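Local coordinates for protein beta-glucosidase (Saccharopolyspora erythraea D, PDB 5M6G) that probably hydrolyses terminal, non-reducing beta-D-glucosyl residues to release beta-D-glucose, as a glycoside hydrolase of family 3, at residues Q407-R410 against E411-L415; T479-R482 against H483-V487. One frame throughout, in Å; residues are numbered along the deposited sequence.

Contact 1: residues Q407-R410 against E411-L415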
ATOM      1  N   GLN A 407      12.621  10.810   8.021  1.00 13.95           N
ATOM      2  CA  GLN A 407      11.826  11.436   9.066  1.00 18.73           C
ATOM      3  C   GLN A 407      10.622  10.566   9.413  1.00 16.55           C
ATOM      4  O   GLN A 407      10.245  10.454  10.586  1.00 14.04           O
ATOM      5  CB  GLN A 407      11.408  12.848   8.632  1.00 15.36           C
ATOM      6  CG  GLN A 407      10.590  13.614   9.689  1.00 18.39           C
ATOM      7  CD  GLN A 407      11.384  13.910  10.960  1.00 26.26           C
ATOM      8  OE1 GLN A 407      12.614  13.990  10.935  1.00 29.03           O
ATOM      9  NE2 GLN A 407      10.677  14.079  12.076  1.00 19.46           N
ATOM     10  N   ALA A 408      10.042   9.895   8.411  1.00 15.72           N
ATOM     11  CA  ALA A 408       8.931   8.986   8.683  1.00 15.74           C
ATOM     12  C   ALA A 408       9.403   7.755   9.448  1.00 16.12           C
ATOM     13  O   ALA A 408       8.705   7.273  10.348  1.00 11.37           O
ATOM     14  CB  ALA A 408       8.250   8.578   7.375  1.00 12.23           C
ATOM     15  N   VAL A 409      10.586   7.228   9.106  1.00 14.27           N
ATOM     16  CA  VAL A 409      11.158   6.135   9.889  1.00 13.51           C
ATOM     17  C   VAL A 409      11.266   6.539  11.354  1.00 15.29           C
ATOM     18  O   VAL A 409      10.786   5.828  12.248  1.00 15.51           O
ATOM     19  CB  VAL A 409      12.528   5.719   9.322  1.00 15.57           C
ATOM     20  CG1 VAL A 409      13.186   4.677  10.253  1.00 12.05           C
ATOM     21  CG2 VAL A 409      12.379   5.184   7.898  1.00 14.31           C
ATOM     22  N   ARG A 410      11.886   7.696  11.615  1.00 17.19           N
ATOM     23  CA  ARG A 410      12.046   8.202  12.980  1.00 18.27           C
ATOM     24  C   ARG A 410      10.719   8.219  13.721  1.00 17.19           C
ATOM     25  O   ARG A 410      10.582   7.650  14.809  1.00 15.22           O
ATOM     26  CB  ARG A 410      12.616   9.624  12.963  1.00 18.38           C
ATOM     27  CG  ARG A 410      14.065   9.758  12.662  1.00 23.23           C
ATOM     28  CD  ARG A 410      14.394  11.221  12.414  1.00 20.04           C
ATOM     29  NE  ARG A 410      15.651  11.356  11.692  1.00 31.94           N
ATOM     30  CZ  ARG A 410      15.876  12.271  10.758  1.00 30.90           C
ATOM     31  NH1 ARG A 410      14.923  13.135  10.428  1.00 29.42           N
ATOM     32  NH2 ARG A 410      17.054  12.318  10.152  1.00 36.51           N
ATOM     33  N   GLU A 411       9.731   8.900  13.144  1.00 15.03           N
ATOM     34  CA  GLU A 411       8.480   9.124  13.847  1.00 14.92           C
ATOM     35  C   GLU A 411       7.653   7.852  13.978  1.00 12.80           C
ATOM     36  O   GLU A 411       6.778   7.789  14.845  1.00 14.08           O
ATOM     37  CB  GLU A 411       7.682  10.225  13.138  1.00 15.31           C
ATOM     38  CG  GLU A 411       8.384  11.588  13.175  1.00 17.29           C
ATOM     39  CD  GLU A 411       7.543  12.716  12.584  1.00 25.40           C
ATOM     40  OE1 GLU A 411       6.300  12.676  12.710  1.00 21.07           O
ATOM     41  OE2 GLU A 411       8.134  13.646  11.994  1.00 22.02           O
ATOM     42  N   SER A 412       7.917   6.833  13.152  1.00 13.24           N
ATOM     43  CA  SER A 412       7.143   5.602  13.216  1.00 13.32           C
ATOM     44  C   SER A 412       7.605   4.678  14.336  1.00 16.42           C
ATOM     45  O   SER A 412       6.849   3.778  14.723  1.00 15.99           O
ATOM     46  CB  SER A 412       7.211   4.861  11.878  1.00 13.72           C
ATOM     47  OG  SER A 412       8.504   4.323  11.639  1.00 14.12           O
ATOM     48  N   GLN A 413       8.815   4.887  14.866  1.00 11.65           N
ATOM     49  CA  GLN A 413       9.344   4.036  15.924  1.00 13.42           C
ATOM     50  C   GLN A 413       8.538   4.202  17.207  1.00 13.62           C
ATOM     51  O   GLN A 413       8.264   5.325  17.637  1.00 13.32           O
ATOM     52  CB  GLN A 413      10.814   4.372  16.188  1.00 11.95           C
ATOM     53  CG  GLN A 413      11.682   4.361  14.933  1.00 15.73           C
ATOM     54  CD  GLN A 413      11.675   3.012  14.244  1.00 15.14           C
ATOM     55  OE1 GLN A 413      12.374   2.093  14.664  1.00 13.59           O
ATOM     56  NE2 GLN A 413      10.870   2.881  13.191  1.00 13.95           N
ATOM     57  N   VAL A 414       8.191   3.086  17.839  1.00 11.20           N
ATOM     58  CA  VAL A 414       7.402   3.094  19.067  1.00 12.68           C
ATOM     59  C   VAL A 414       8.239   2.453  20.166  1.00 16.12           C
ATOM     60  O   VAL A 414       8.546   1.254  20.103  1.00 13.96           O
ATOM     61  CB  VAL A 414       6.064   2.360  18.906  1.00 10.81           C
ATOM     62  CG1 VAL A 414       5.307   2.381  20.229  1.00 13.44           C
ATOM     63  CG2 VAL A 414       5.242   3.000  17.794  1.00 11.26           C
ATOM     64  N   LEU A 415       8.612   3.246  21.168  1.00 12.46           N
ATOM     65  CA  LEU A 415       9.357   2.725  22.305  1.00 11.77           C
ATOM     66  C   LEU A 415       8.382   2.104  23.307  1.00 14.67           C
ATOM     67  O   LEU A 415       7.491   2.783  23.830  1.00 15.60           O
ATOM     68  CB  LEU A 415      10.194   3.827  22.952  1.00 10.79           C
ATOM     69  CG  LEU A 415      11.056   3.379  24.136  1.00 13.56           C
ATOM     70  CD1 LEU A 415      12.168   2.444  23.654  1.00 14.66           C
ATOM     71  CD2 LEU A 415      11.636   4.576  24.858  1.00 18.39           C
TER
HETATM   72  O   HOH W   1       9.426   7.732  17.299  1.00 16.01           O
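Gln407 and Glu411, one helical turn apart, are joined by backbone and side chain. Glu411 N donates to Gln407 O (3.0 Å), and alongside this helical bond Gln407 NE2 reaches Glu411 OE2 (2.6 Å) on its anti lone pair, nearly straight at 171°. The oxygen lies in the amide plane, while the carboxylate is turned 71° from it. The Gln407 chain bends at chi2 (65°), which helps aim the amide between its two partners: OE1 accepts from Arg410 NH1 (2.5 Å), whose guanidinium meets it edge-on, while Arg410 NE is salt-bridged to Asp571. With an alanine replacing Gln407 both side-chain bonds are gone, and the Glu411 carboxylate, left with Asn154 at OE1, is likely to be less firmly set, with Arg410 relying more on Asp571.

The other polar contacts gather at the last turn of the helix. Val409 O receives Ser412 OG at 2.8 Å, a hydroxyl short enough to fold back on its own helix, and weaker bonds from Gln413 N and NE2. Gln413 N also donates to Arg410 O (3.3 Å), and one water bridges Arg410 O and Gln413 O. The buried Gln413 amide is satisfied at its oxygen by Ser559.

Small Ala408 packs against helices 146-152 and 155-170, whereas Val409 and Gln413 lie side by side against helix 567-573; beyond them the chain passes into strand 414-418, where Val414 pairs with Ala558 by backbone bonding.

Contact 2: residues T479-R482 against H483-V487; sequences TYDR and HGNGV
Asp481 swings its carboxylate away from its own backbone nitrogen (CG anti, chi1 -173°), which brings OD1 back over the chain as it turns through His483 and Asn485. There Asp481 OD1 accepts from His483 N at 3.0 Å, met on the anti side and 35° out of the carboxylate plane, and more weakly from Asn485 N, also at 3.0 Å. One aspartate oxygen thus gathers two amides of the loop, a task suited to a short acidic side chain. The main chain adds a bond from Gly484 N to Asp481 O (3.0 Å), with the donor well above the carbonyl plane.

Arg482 and His483 run side by side in the same direction. With CG of Arg482 anti to its backbone N (chi1 174°) and the chain extended to NE, its aliphatic part passes over one face of the imidazole; CG stands 4.1 Å from the ring centroid in a CH-pi contact. Guanidinium and ring planes are almost parallel, and the charged end goes on to a salt bridge with Glu519 on helix 518-528. Gly484 and Gly486 both have positive phi, and at Gly486 a CB would strike the preceding carbonyl oxygen.

This is an Asx-motif: an Asx turn at Asp481 laid over a type I beta turn from Asp481 to Gly484, followed by a type II turn from Gly484 to Val487, in the surface loop after strand 478-480.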
ATOM      1  N   THR A 479      30.355  -4.607  16.243  1.00 11.99           N
ATOM      2  CA  THR A 479      30.476  -5.992  15.817  1.00 13.08           C
ATOM      3  C   THR A 479      29.097  -6.499  15.423  1.00 14.54           C
ATOM      4  O   THR A 479      28.134  -6.325  16.176  1.00 16.03           O
ATOM      5  CB  THR A 479      31.038  -6.869  16.941  1.00 16.73           C
ATOM      6  OG1 THR A 479      32.250  -6.296  17.459  1.00 18.37           O
ATOM      7  CG2 THR A 479      31.305  -8.278  16.441  1.00 17.68           C
ATOM      8  N   TYR A 480      29.001  -7.133  14.259  1.00 16.29           N
ATOM      9  CA  TYR A 480      27.734  -7.673  13.787  1.00 14.64           C
ATOM     10  C   TYR A 480      27.871  -9.162  13.524  1.00 12.93           C
ATOM     11  O   TYR A 480      28.808  -9.592  12.845  1.00 16.31           O
ATOM     12  CB  TYR A 480      27.252  -6.975  12.512  1.00 18.45           C
ATOM     13  CG  TYR A 480      26.142  -7.749  11.835  1.00 15.51           C
ATOM     14  CD1 TYR A 480      24.868  -7.799  12.390  1.00 17.03           C
ATOM     15  CD2 TYR A 480      26.373  -8.445  10.655  1.00 19.66           C
ATOM     16  CE1 TYR A 480      23.846  -8.517  11.784  1.00 20.07           C
ATOM     17  CE2 TYR A 480      25.361  -9.157  10.034  1.00 22.65           C
ATOM     18  CZ  TYR A 480      24.103  -9.191  10.601  1.00 26.41           C
ATOM     19  OH  TYR A 480      23.101  -9.908   9.993  1.00 28.56           O
ATOM     20  N   ASP A 481      26.937  -9.942  14.064  1.00 14.56           N
ATOM     21  CA  ASP A 481      26.782 -11.340  13.683  1.00 21.54           C
ATOM     22  C   ASP A 481      25.302 -11.681  13.676  1.00 20.65           C
ATOM     23  O   ASP A 481      24.609 -11.450  14.674  1.00 14.40           O
ATOM     24  CB  ASP A 481      27.521 -12.282  14.637  1.00 17.38           C
ATOM     25  CG  ASP A 481      27.496 -13.725  14.158  1.00 17.64           C
ATOM     26  OD1 ASP A 481      26.521 -14.447  14.448  1.00 20.36           O
ATOM     27  OD2 ASP A 481      28.455 -14.136  13.476  1.00 27.51           O
ATOM     28  N   ARG A 482      24.830 -12.254  12.567  1.00 19.49           N
ATOM     29  CA  ARG A 482      23.397 -12.492  12.422  1.00 16.34           C
ATOM     30  C   ARG A 482      22.824 -13.239  13.614  1.00 18.84           C
ATOM     31  O   ARG A 482      21.724 -12.924  14.081  1.00 17.55           O
ATOM     32  CB  ARG A 482      23.103 -13.268  11.142  1.00 19.59           C
ATOM     33  CG  ARG A 482      21.620 -13.661  11.026  1.00 15.03           C
ATOM     34  CD  ARG A 482      21.291 -14.177   9.645  1.00 20.11           C
ATOM     35  NE  ARG A 482      19.973 -14.803   9.596  1.00 18.71           N
ATOM     36  CZ  ARG A 482      19.442 -15.293   8.479  1.00 19.56           C
ATOM     37  NH1 ARG A 482      20.129 -15.223   7.345  1.00 16.52           N
ATOM     38  NH2 ARG A 482      18.241 -15.849   8.493  1.00 14.06           N
ATOM     39  N   HIS A 483      23.565 -14.218  14.135  1.00 21.69           N
ATOM     40  CA  HIS A 483      23.063 -15.108  15.172  1.00 19.06           C
ATOM     41  C   HIS A 483      23.592 -14.767  16.558  1.00 20.18           C
ATOM     42  O   HIS A 483      23.413 -15.560  17.491  1.00 20.20           O
ATOM     43  CB  HIS A 483      23.393 -16.558  14.815  1.00 18.94           C
ATOM     44  CG  HIS A 483      22.737 -17.025  13.551  1.00 23.69           C
ATOM     45  ND1 HIS A 483      21.471 -17.569  13.527  1.00 24.59           N
ATOM     46  CD2 HIS A 483      23.162 -17.003  12.265  1.00 25.80           C
ATOM     47  CE1 HIS A 483      21.151 -17.876  12.283  1.00 26.81           C
ATOM     48  NE2 HIS A 483      22.159 -17.541  11.498  1.00 27.92           N
ATOM     49  N   GLY A 484      24.218 -13.607  16.724  1.00 21.01           N
ATOM     50  CA  GLY A 484      24.760 -13.230  18.016  1.00 16.65           C
ATOM     51  C   GLY A 484      26.074 -13.889  18.378  1.00 24.21           C
ATOM     52  O   GLY A 484      26.542 -13.709  19.504  1.00 20.04           O
ATOM     53  N   ASN A 485      26.684 -14.641  17.462  1.00 21.83           N
ATOM     54  CA  ASN A 485      27.912 -15.359  17.780  1.00 23.68           C
ATOM     55  C   ASN A 485      29.063 -14.385  17.980  1.00 20.23           C
ATOM     56  O   ASN A 485      29.262 -13.468  17.179  1.00 18.31           O
ATOM     57  CB  ASN A 485      28.248 -16.356  16.673  1.00 24.77           C
ATOM     58  CG  ASN A 485      27.278 -17.511  16.628  1.00 22.53           C
ATOM     59  OD1 ASN A 485      26.746 -17.921  17.654  1.00 30.51           O
ATOM     60  ND2 ASN A 485      27.038 -18.038  15.442  1.00 27.80           N
ATOM     61  N   GLY A 486      29.821 -14.574  19.057  1.00 17.90           N
ATOM     62  CA  GLY A 486      30.930 -13.698  19.348  1.00 20.18           C
ATOM     63  C   GLY A 486      30.616 -12.601  20.337  1.00 18.69           C
ATOM     64  O   GLY A 486      31.533 -11.880  20.749  1.00 17.29           O
ATOM     65  N   VAL A 487      29.353 -12.446  20.727  1.00 18.15           N
ATOM     66  CA  VAL A 487      29.031 -11.470  21.756  1.00 12.75           C
ATOM     67  C   VAL A 487      29.613 -11.952  23.081  1.00 19.71           C
ATOM     68  O   VAL A 487      29.692 -13.157  23.346  1.00 19.07           O
ATOM     69  CB  VAL A 487      27.510 -11.242  21.857  1.00 17.44           C
ATOM     70  CG1 VAL A 487      26.804 -12.445  22.498  1.00 17.65           C
ATOM     71  CG2 VAL A 487      27.212  -9.968  22.635  1.00 17.95           C
TER

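Overall arrangement
Contacts 1 and 2 belong to the same mixed six-stranded sheet but to its opposite margins: 411-415 leads into outermost strand 414-418, and 479-482 leaves outermost strand 478-480. Their centres are 26 Å apart, their nearest atoms about 16 Å, and they do not touch. Contact 1 lies nearer the middle of the chain, about 18 Å from its centre, where it faces helices 146-152 and 155-170 of the N-terminal, TIM-barrel family region; contact 2 is at the periphery, 34 Å out. Neither contributes a residue to the sorbitol pocket. The side chain of Val409 is about 13 Å from a bound magnesium ion, whereas contact 2 is remote from the known sites.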